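Local coordinates for protein putative anti-sigma factor antagonist TM_1081 (Thermotoga maritima, PDB 3F43) that is probably an anti-anti-sigma factor that, when phosphorylated, could counter an anti-sigma factor and so release a sigma factor from inhibition, at residues A36-L48 and F68-I80. Residues are numbered along the deposited sequence; the frame is centred on the assembly and turned at random.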
loop_
_atom_site.group_PDB
_atom_site.type_symbol
_atom_site.label_atom_id
_atom_site.label_comp_id
_atom_site.label_asym_id
_atom_site.label_seq_id
_atom_site.Cartn_x
_atom_site.Cartn_y
_atom_site.Cartn_z
ATOM N N ALA A 36 4.297 2.793 -10.407
ATOM C CA ALA A 36 4.501 1.959 -9.241
ATOM C C ALA A 36 4.705 0.491 -9.573
ATOM O O ALA A 36 5.641 -0.107 -9.101
ATOM C CB ALA A 36 3.363 2.133 -8.216
ATOM N N HIS A 37 3.819 -0.096 -10.388
ATOM C CA HIS A 37 3.951 -1.522 -10.748
ATOM C C HIS A 37 5.226 -1.772 -11.525
ATOM O O HIS A 37 5.942 -2.737 -11.264
ATOM C CB HIS A 37 2.768 -2.019 -11.564
ATOM C CG HIS A 37 2.903 -3.438 -11.995
ATOM N ND1 HIS A 37 3.054 -4.476 -11.084
ATOM C CD2 HIS A 37 2.952 -3.998 -13.225
ATOM C CE1 HIS A 37 3.184 -5.607 -11.755
ATOM N NE2 HIS A 37 3.141 -5.345 -13.053
ATOM N N LEU A 38 5.551 -0.889 -12.460
ATOM C CA LEU A 38 6.800 -1.034 -13.233
ATOM C C LEU A 38 8.030 -1.060 -12.330
ATOM O O LEU A 38 8.938 -1.886 -12.511
ATOM C CB LEU A 38 6.919 0.127 -14.226
ATOM C CG LEU A 38 8.097 0.066 -15.205
ATOM C CD1 LEU A 38 7.931 -1.094 -16.177
ATOM C CD2 LEU A 38 8.211 1.354 -15.972
ATOM N N PHE A 39 8.063 -0.148 -11.359
ATOM C CA PHE A 39 9.171 -0.058 -10.419
ATOM C C PHE A 39 9.243 -1.292 -9.520
ATOM O O PHE A 39 10.315 -1.867 -9.309
ATOM C CB PHE A 39 9.047 1.263 -9.629
ATOM C CG PHE A 39 10.214 1.544 -8.694
ATOM C CD1 PHE A 39 11.396 2.053 -9.170
ATOM C CD2 PHE A 39 10.096 1.278 -7.359
ATOM C CE1 PHE A 39 12.448 2.332 -8.288
ATOM C CE2 PHE A 39 11.156 1.548 -6.474
ATOM C CZ PHE A 39 12.310 2.051 -6.960
ATOM N N LYS A 40 8.102 -1.684 -8.976
ATOM C CA LYS A 40 8.021 -2.863 -8.104
ATOM C C LYS A 40 8.552 -4.115 -8.827
ATOM O O LYS A 40 9.409 -4.836 -8.296
ATOM C CB LYS A 40 6.563 -3.071 -7.691
ATOM C CG LYS A 40 6.359 -4.204 -6.676
ATOM C CD LYS A 40 6.093 -5.524 -7.366
ATOM C CE LYS A 40 5.499 -6.534 -6.411
ATOM N NZ LYS A 40 5.335 -7.811 -7.147
ATOM N N LYS A 41 8.050 -4.353 -10.031
ATOM C CA LYS A 41 8.457 -5.524 -10.811
ATOM C C LYS A 41 9.947 -5.502 -11.067
ATOM O O LYS A 41 10.605 -6.500 -10.918
ATOM C CB LYS A 41 7.671 -5.617 -12.103
ATOM C CG LYS A 41 7.976 -6.858 -12.890
ATOM C CD LYS A 41 7.001 -7.041 -14.038
ATOM C CE LYS A 41 7.563 -7.981 -15.108
ATOM N NZ LYS A 41 8.170 -9.237 -14.549
ATOM N N TRP A 42 10.471 -4.325 -11.360
ATOM C CA TRP A 42 11.906 -4.143 -11.589
ATOM C C TRP A 42 12.747 -4.443 -10.331
ATOM O O TRP A 42 13.721 -5.236 -10.416
ATOM C CB TRP A 42 12.171 -2.744 -12.139
ATOM C CG TRP A 42 13.629 -2.393 -12.331
ATOM C CD1 TRP A 42 14.449 -2.804 -13.347
ATOM C CD2 TRP A 42 14.421 -1.592 -11.470
ATOM N NE1 TRP A 42 15.706 -2.285 -13.180
ATOM C CE2 TRP A 42 15.720 -1.519 -12.050
ATOM C CE3 TRP A 42 14.158 -0.871 -10.305
ATOM C CZ2 TRP A 42 16.753 -0.799 -11.466
ATOM C CZ3 TRP A 42 15.190 -0.154 -9.728
ATOM C CH2 TRP A 42 16.473 -0.116 -10.329
ATOM N N VAL A 43 12.310 -3.956 -9.172
ATOM C CA VAL A 43 13.068 -4.208 -7.940
ATOM C C VAL A 43 13.055 -5.719 -7.621
ATOM O O VAL A 43 14.080 -6.311 -7.267
ATOM C CB VAL A 43 12.534 -3.376 -6.745
ATOM C CG1 VAL A 43 13.194 -3.859 -5.403
ATOM C CG2 VAL A 43 12.739 -1.850 -7.012
ATOM N N PHE A 44 11.892 -6.336 -7.744
ATOM C CA PHE A 44 11.788 -7.795 -7.542
ATOM C C PHE A 44 12.578 -8.582 -8.568
ATOM O O PHE A 44 13.331 -9.500 -8.241
ATOM C CB PHE A 44 10.331 -8.266 -7.463
ATOM C CG PHE A 44 9.706 -8.035 -6.108
ATOM C CD1 PHE A 44 9.285 -6.798 -5.717
ATOM C CD2 PHE A 44 9.552 -9.087 -5.218
ATOM C CE1 PHE A 44 8.720 -6.598 -4.441
ATOM C CE2 PHE A 44 8.991 -8.869 -3.962
ATOM C CZ PHE A 44 8.574 -7.657 -3.583
ATOM N N ASP A 45 12.424 -8.255 -9.845
ATOM C CA ASP A 45 13.135 -9.025 -10.849
ATOM C C ASP A 45 14.649 -8.876 -10.795
ATOM O O ASP A 45 15.391 -9.874 -10.972
ATOM C CB ASP A 45 12.671 -8.674 -12.252
ATOM C CG ASP A 45 11.278 -9.148 -12.580
ATOM O OD1 ASP A 45 10.695 -10.009 -11.894
ATOM O OD2 ASP A 45 10.764 -8.658 -13.598
ATOM N N GLU A 46 15.130 -7.648 -10.608
ATOM C CA GLU A 46 16.560 -7.366 -10.633
ATOM C C GLU A 46 17.309 -7.657 -9.345
ATOM O O GLU A 46 18.479 -8.014 -9.390
ATOM C CB GLU A 46 16.797 -5.888 -10.995
ATOM C CG GLU A 46 16.293 -5.539 -12.363
ATOM C CD GLU A 46 17.023 -6.277 -13.477
ATOM O OE1 GLU A 46 18.267 -6.411 -13.410
ATOM O OE2 GLU A 46 16.358 -6.738 -14.418
ATOM N N PHE A 47 16.646 -7.481 -8.206
ATOM C CA PHE A 47 17.325 -7.537 -6.937
ATOM C C PHE A 47 16.736 -8.638 -6.039
ATOM O O PHE A 47 17.424 -9.595 -5.720
ATOM C CB PHE A 47 17.325 -6.159 -6.305
ATOM C CG PHE A 47 17.870 -5.093 -7.229
ATOM C CD1 PHE A 47 19.151 -5.198 -7.727
ATOM C CD2 PHE A 47 17.069 -4.043 -7.632
ATOM C CE1 PHE A 47 19.638 -4.263 -8.616
ATOM C CE2 PHE A 47 17.543 -3.104 -8.544
ATOM C CZ PHE A 47 18.821 -3.214 -9.006
ATOM N N LEU A 48 15.499 -8.450 -5.583
ATOM C CA LEU A 48 14.966 -9.310 -4.518
ATOM C C LEU A 48 14.921 -10.769 -4.961
ATOM O O LEU A 48 15.323 -11.659 -4.216
ATOM C CB LEU A 48 13.585 -8.839 -4.060
ATOM C CG LEU A 48 13.554 -7.476 -3.387
ATOM C CD1 LEU A 48 12.147 -6.924 -3.130
ATOM C CD2 LEU A 48 14.369 -7.460 -2.092
ATOM N N PHE A 68 -0.269 4.004 -4.113
ATOM C CA PHE A 68 0.391 2.987 -4.925
ATOM C C PHE A 68 1.864 2.901 -4.661
ATOM O O PHE A 68 2.398 1.779 -4.511
ATOM C CB PHE A 68 0.109 3.205 -6.436
ATOM C CG PHE A 68 -1.207 2.664 -6.887
ATOM C CD1 PHE A 68 -2.395 3.181 -6.400
ATOM C CD2 PHE A 68 -1.260 1.651 -7.817
ATOM C CE1 PHE A 68 -3.604 2.658 -6.800
ATOM C CE2 PHE A 68 -2.466 1.154 -8.250
ATOM C CZ PHE A 68 -3.643 1.646 -7.741
ATOM N N SER A 69 2.542 4.026 -4.504
ATOM C CA SER A 69 3.981 3.941 -4.185
ATOM C C SER A 69 4.159 3.419 -2.747
ATOM O O SER A 69 5.098 2.654 -2.450
ATOM C CB SER A 69 4.762 5.228 -4.486
ATOM O OG SER A 69 4.025 6.435 -4.343
ATOM N N LEU A 70 3.223 3.733 -1.861
ATOM C CA LEU A 70 3.268 3.144 -0.526
ATOM C C LEU A 70 3.092 1.632 -0.591
ATOM O O LEU A 70 3.772 0.881 0.116
ATOM C CB LEU A 70 2.185 3.691 0.398
ATOM C CG LEU A 70 2.505 4.929 1.179
ATOM C CD1 LEU A 70 1.212 5.406 1.897
ATOM C CD2 LEU A 70 3.664 4.653 2.172
ATOM N N GLY A 71 2.176 1.148 -1.426
ATOM C CA GLY A 71 1.983 -0.283 -1.572
ATOM C C GLY A 71 3.252 -0.987 -2.045
ATOM O O GLY A 71 3.588 -2.082 -1.568
ATOM N N VAL A 72 3.984 -0.343 -2.941
ATOM C CA VAL A 72 5.277 -0.870 -3.401
ATOM C C VAL A 72 6.299 -0.934 -2.258
ATOM O O VAL A 72 6.969 -1.964 -2.053
ATOM C CB VAL A 72 5.771 -0.166 -4.635
ATOM C CG1 VAL A 72 7.235 -0.570 -4.935
ATOM C CG2 VAL A 72 4.767 -0.509 -5.802
ATOM N N ILE A 73 6.396 0.145 -1.478
ATOM C CA ILE A 73 7.267 0.166 -0.316
ATOM C C ILE A 73 6.928 -0.972 0.654
ATOM O O ILE A 73 7.813 -1.702 1.134
ATOM C CB ILE A 73 7.223 1.523 0.372
ATOM C CG1 ILE A 73 7.872 2.556 -0.559
ATOM C CG2 ILE A 73 7.901 1.488 1.741
ATOM C CD1 ILE A 73 7.715 3.992 -0.066
ATOM N N VAL A 74 5.635 -1.156 0.895
ATOM C CA VAL A 74 5.166 -2.224 1.747
ATOM C C VAL A 74 5.541 -3.587 1.191
ATOM O O VAL A 74 5.953 -4.454 1.941
ATOM C CB VAL A 74 3.652 -2.083 2.038
ATOM C CG1 VAL A 74 3.062 -3.387 2.638
ATOM C CG2 VAL A 74 3.403 -0.877 2.934
ATOM N N ASN A 75 5.391 -3.770 -0.128
ATOM C CA ASN A 75 5.731 -5.056 -0.716
ATOM C C ASN A 75 7.213 -5.363 -0.577
ATOM O O ASN A 75 7.609 -6.504 -0.305
ATOM C CB ASN A 75 5.330 -5.091 -2.182
ATOM C CG ASN A 75 3.855 -5.334 -2.370
ATOM O OD1 ASN A 75 3.227 -6.049 -1.597
ATOM N ND2 ASN A 75 3.309 -4.750 -3.422
ATOM N N ILE A 76 8.053 -4.362 -0.781
ATOM C CA ILE A 76 9.503 -4.520 -0.599
ATOM C C ILE A 76 9.855 -4.848 0.858
ATOM O O ILE A 76 10.644 -5.772 1.155
ATOM C CB ILE A 76 10.290 -3.258 -1.074
ATOM C CG1 ILE A 76 10.119 -3.081 -2.571
ATOM C CG2 ILE A 76 11.800 -3.345 -0.738
ATOM C CD1 ILE A 76 10.570 -1.691 -3.063
ATOM N N LEU A 77 9.232 -4.101 1.747
ATOM C CA LEU A 77 9.427 -4.306 3.164
ATOM C C LEU A 77 9.055 -5.723 3.593
ATOM O O LEU A 77 9.796 -6.373 4.345
ATOM C CB LEU A 77 8.597 -3.301 3.961
ATOM C CG LEU A 77 8.658 -3.440 5.471
ATOM C CD1 LEU A 77 10.121 -3.451 6.047
ATOM C CD2 LEU A 77 7.850 -2.333 6.091
ATOM N N LYS A 78 7.910 -6.212 3.102
ATOM C CA LYS A 78 7.451 -7.564 3.400
ATOM C C LYS A 78 8.445 -8.603 2.914
ATOM O O LYS A 78 8.781 -9.525 3.633
ATOM C CB LYS A 78 6.076 -7.824 2.764
ATOM C CG LYS A 78 4.934 -7.158 3.493
ATOM C CD LYS A 78 3.617 -7.138 2.649
ATOM C CE LYS A 78 3.015 -8.494 2.420
ATOM N NZ LYS A 78 1.620 -8.343 1.835
ATOM N N SER A 79 8.944 -8.432 1.690
ATOM C CA SER A 79 9.888 -9.395 1.141
ATOM C C SER A 79 11.160 -9.415 1.976
ATOM O O SER A 79 11.682 -10.484 2.342
ATOM C CB SER A 79 10.227 -9.043 -0.308
ATOM O OG SER A 79 11.238 -9.878 -0.804
ATOM N N ILE A 80 11.689 -8.218 2.246
ATOM C CA ILE A 80 12.939 -8.123 2.980
ATOM C C ILE A 80 12.812 -8.634 4.443
ATOM O O ILE A 80 13.693 -9.344 4.946
ATOM C CB ILE A 80 13.570 -6.707 2.885
ATOM C CG1 ILE A 80 14.023 -6.474 1.435
ATOM C CG2 ILE A 80 14.726 -6.563 3.842
ATOM C CD1 ILE A 80 14.614 -5.063 1.169
#
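V72 fits between A36 and K40, one turn apart on the facing helix. Its CG2 lies 3.4 Å from A36 O and also touches K40 CB, while CG1 reaches the K40 CB and the edge of the F39 ring. At the N-terminal end the CB atoms of A36 and F68 touch at 3.9 Å, and the small A36 side chain lets the backbones come near, with CA of A36 5.5 Å from CA of S69. Further along, V43 CG1 meets I76 CD1, the two side chains crossing at about a right angle, and at the C-terminal end L48 CD2 packs on I80 CG1 at 3.7 Å. Segments 36-48 and 68-80 run side by side, their axes inclined by 14° and 9.4 Å apart at closest approach; they belong to helices 36-48 and 67-83, which lie over one face of the sheet of this SpoIIAA-like STAS domain. F39, V43 and L48 also touch strand 54-58, and I76 and I80 rest on F87 of strand 86-90. No hydrogen bond or salt bridge joins the two segments. F44 brings a second ring to the contact: with CG beside its own backbone N (chi1 -80°), the ring swings toward 68-80, where CZ comes edge-on to N75 O at 3.6 Å and CE2 lies near S79 CB. L48 CD1 sits 3.5 Å above the centre of one ring face. Cutting F44 back to an alanine is likely to open a gap beside N75 and S79 and strip L48 CD1 of the ring face that it lies over. Elsewhere carbon atoms abut polar ones without bonding: K40, bent at chi2 (-91°), carries CE across N75 to within 4.1 Å of ND2, and L48 CD1 approaches S79 OG. Beyond F68, I108 of the second subunit packs against its side chain.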